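Local coordinates for protein Rho guanine nucleotide exchange factor 11 (Homo sapiens, PDB 5JHH) that probably activates Rho-family GTPases by promoting exchange of bound GDP for GTP, through a catalytic RhoGEF (DH) domain followed by a PH domain, at residues G258-R263 with L272-L277. Residues are numbered along the deposited sequence; the frame is centred on the assembly and turned at random.
Sequences GPLTWR and LHVLLL
L260 and V274 meet on the inner face of a strongly twisted antiparallel hairpin, a worked example of how paired strands alternate a core face with an outer one. The two side chains cross at about a right angle, and CD1 of L260 rests 3.5 Å from CG1 of V274. Next along this face, L272 has its CG anti to the carbonyl carbon (chi1 -71°), which lifts CD1 to 3.7 Å from both CB and CE3 of W262; the methyl comes obliquely to the indole. Beyond the segments, W358 of helix 352-368 touches L260 and V274, while the W262 ring meets Y345 and F310.

The backbone sets this register. G258 and V274 form a hydrogen-bonded pair, with a nearly straight bond from V274 N to G258 O (2.8 Å) and a weak one from G258 N to V274 O; L260 and L272 form another, L272 N bonding L260 O at 2.8 Å and L260 N returning to L272 O. Between them lies the non-hydrogen-bonded pair P259 and H273, where CA of P259 makes a CH...O contact with L272 O (3.3 Å). On that outer face H273 has CG anti to its own N (chi1 -173°), bringing the imidazole obliquely against the G258 backbone, with CD2 3.7 Å from G258 O in van der Waals contact. Replacing H273 by an alanine would probably leave a gap beside the G258 backbone. G258 itself has backbone angles that call for glycine. This antiparallel hairpin belongs to the PH domain, whose fold is a bent sandwich of two sheets capped at one end by a C-terminal helix, here 352-368.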
loop_
_atom_site.group_PDB
_atom_site.type_symbol
_atom_site.label_atom_id
_atom_site.label_comp_id
_atom_site.label_asym_id
_atom_site.label_seq_id
_atom_site.Cartn_x
_atom_site.Cartn_y
_atom_site.Cartn_z
ATOM N N GLY A 258 10.856 -9.797 11.326
ATOM C CA GLY A 258 11.638 -10.155 10.191
ATOM C C GLY A 258 12.653 -11.242 10.463
ATOM O O GLY A 258 13.036 -11.499 11.604
ATOM N N PRO A 259 13.078 -11.902 9.399
ATOM C CA PRO A 259 14.115 -12.886 9.503
ATOM C C PRO A 259 15.488 -12.199 9.591
ATOM O O PRO A 259 15.706 -11.167 8.967
ATOM C CB PRO A 259 13.966 -13.672 8.190
ATOM C CG PRO A 259 13.457 -12.651 7.212
ATOM C CD PRO A 259 12.579 -11.738 8.021
ATOM N N LEU A 260 16.361 -12.757 10.413
ATOM C CA LEU A 260 17.736 -12.294 10.583
ATOM C C LEU A 260 18.613 -13.526 10.823
ATOM O O LEU A 260 18.172 -14.513 11.420
ATOM C CB LEU A 260 17.839 -11.358 11.797
ATOM C CG LEU A 260 17.211 -9.972 11.615
ATOM C CD1 LEU A 260 17.233 -9.205 12.922
ATOM C CD2 LEU A 260 17.912 -9.171 10.526
ATOM N N THR A 261 19.850 -13.478 10.360
ATOM C CA THR A 261 20.771 -14.565 10.642
ATOM C C THR A 261 21.712 -14.118 11.758
ATOM O O THR A 261 22.330 -13.073 11.673
ATOM C CB THR A 261 21.536 -14.987 9.378
ATOM O OG1 THR A 261 20.596 -15.342 8.362
ATOM C CG2 THR A 261 22.395 -16.201 9.662
ATOM N N TRP A 262 21.788 -14.920 12.803
ATOM C CA TRP A 262 22.675 -14.682 13.945
ATOM C C TRP A 262 24.063 -15.346 13.830
ATOM O O TRP A 262 24.188 -16.564 13.917
ATOM C CB TRP A 262 21.991 -15.260 15.167
ATOM C CG TRP A 262 22.540 -14.874 16.462
ATOM C CD1 TRP A 262 23.626 -14.073 16.721
ATOM C CD2 TRP A 262 22.029 -15.302 17.721
ATOM N NE1 TRP A 262 23.802 -13.981 18.089
ATOM C CE2 TRP A 262 22.839 -14.742 18.715
ATOM C CE3 TRP A 262 20.974 -16.135 18.100
ATOM C CZ2 TRP A 262 22.582 -14.932 20.068
ATOM C CZ3 TRP A 262 20.725 -16.339 19.445
ATOM C CH2 TRP A 262 21.519 -15.739 20.413
ATOM N N ARG A 263 25.098 -14.520 13.691
ATOM C CA ARG A 263 26.506 -14.957 13.706
ATOM C C ARG A 263 26.969 -15.123 15.158
ATOM O O ARG A 263 27.475 -14.182 15.782
ATOM C CB ARG A 263 27.386 -13.918 13.001
ATOM C CG ARG A 263 28.143 -14.423 11.805
ATOM C CD ARG A 263 27.613 -13.868 10.493
ATOM N NE ARG A 263 28.035 -12.495 10.248
ATOM C CZ ARG A 263 28.120 -11.926 9.042
ATOM N NH1 ARG A 263 27.826 -12.608 7.953
ATOM N NH2 ARG A 263 28.478 -10.645 8.923
ATOM N N LEU A 272 17.108 -16.978 12.372
ATOM C CA LEU A 272 16.135 -16.543 13.335
ATOM C C LEU A 272 14.939 -15.869 12.684
ATOM O O LEU A 272 15.047 -15.249 11.620
ATOM C CB LEU A 272 16.764 -15.524 14.272
ATOM C CG LEU A 272 17.797 -15.953 15.298
ATOM C CD1 LEU A 272 18.443 -14.690 15.862
ATOM C CD2 LEU A 272 17.154 -16.771 16.403
ATOM N N HIS A 273 13.819 -15.898 13.393
ATOM C CA HIS A 273 12.799 -14.896 13.168
ATOM C C HIS A 273 12.688 -13.951 14.363
ATOM O O HIS A 273 12.467 -14.397 15.482
ATOM C CB HIS A 273 11.464 -15.565 12.949
ATOM C CG HIS A 273 10.413 -14.598 12.547
ATOM N ND1 HIS A 273 9.502 -14.091 13.441
ATOM C CD2 HIS A 273 10.208 -13.945 11.383
ATOM C CE1 HIS A 273 8.722 -13.230 12.824
ATOM N NE2 HIS A 273 9.135 -13.118 11.576
ATOM N N VAL A 274 12.789 -12.645 14.135
ATOM C CA VAL A 274 12.914 -11.745 15.266
ATOM C C VAL A 274 11.850 -10.666 15.354
ATOM O O VAL A 274 11.480 -10.052 14.356
ATOM C CB VAL A 274 14.376 -11.251 15.473
ATOM C CG1 VAL A 274 15.315 -11.761 14.395
ATOM C CG2 VAL A 274 14.463 -9.756 15.646
ATOM N N LEU A 275 11.352 -10.462 16.573
ATOM C CA LEU A 275 10.344 -9.466 16.832
ATOM C C LEU A 275 10.958 -8.286 17.494
ATOM O O LEU A 275 11.592 -8.442 18.508
ATOM C CB LEU A 275 9.293 -9.976 17.781
ATOM C CG LEU A 275 8.674 -11.324 17.450
ATOM C CD1 LEU A 275 7.520 -11.569 18.407
ATOM C CD2 LEU A 275 8.241 -11.405 15.985
ATOM N N LEU A 276 10.732 -7.094 16.956
ATOM C CA LEU A 276 11.078 -5.883 17.640
ATOM C C LEU A 276 9.821 -5.323 18.301
ATOM O O LEU A 276 8.967 -4.775 17.643
ATOM C CB LEU A 276 11.685 -4.869 16.675
ATOM C CG LEU A 276 11.860 -3.488 17.276
ATOM C CD1 LEU A 276 12.569 -3.550 18.623
ATOM C CD2 LEU A 276 12.598 -2.580 16.317
ATOM N N LEU A 277 9.731 -5.484 19.614
ATOM C CA LEU A 277 8.647 -4.922 20.388
ATOM C C LEU A 277 9.041 -3.549 20.951
ATOM O O LEU A 277 10.099 -3.015 20.634
ATOM C CB LEU A 277 8.279 -5.860 21.506
ATOM C CG LEU A 277 8.192 -7.319 21.071
ATOM C CD1 LEU A 277 7.643 -8.157 22.210
ATOM C CD2 LEU A 277 7.350 -7.517 19.820
#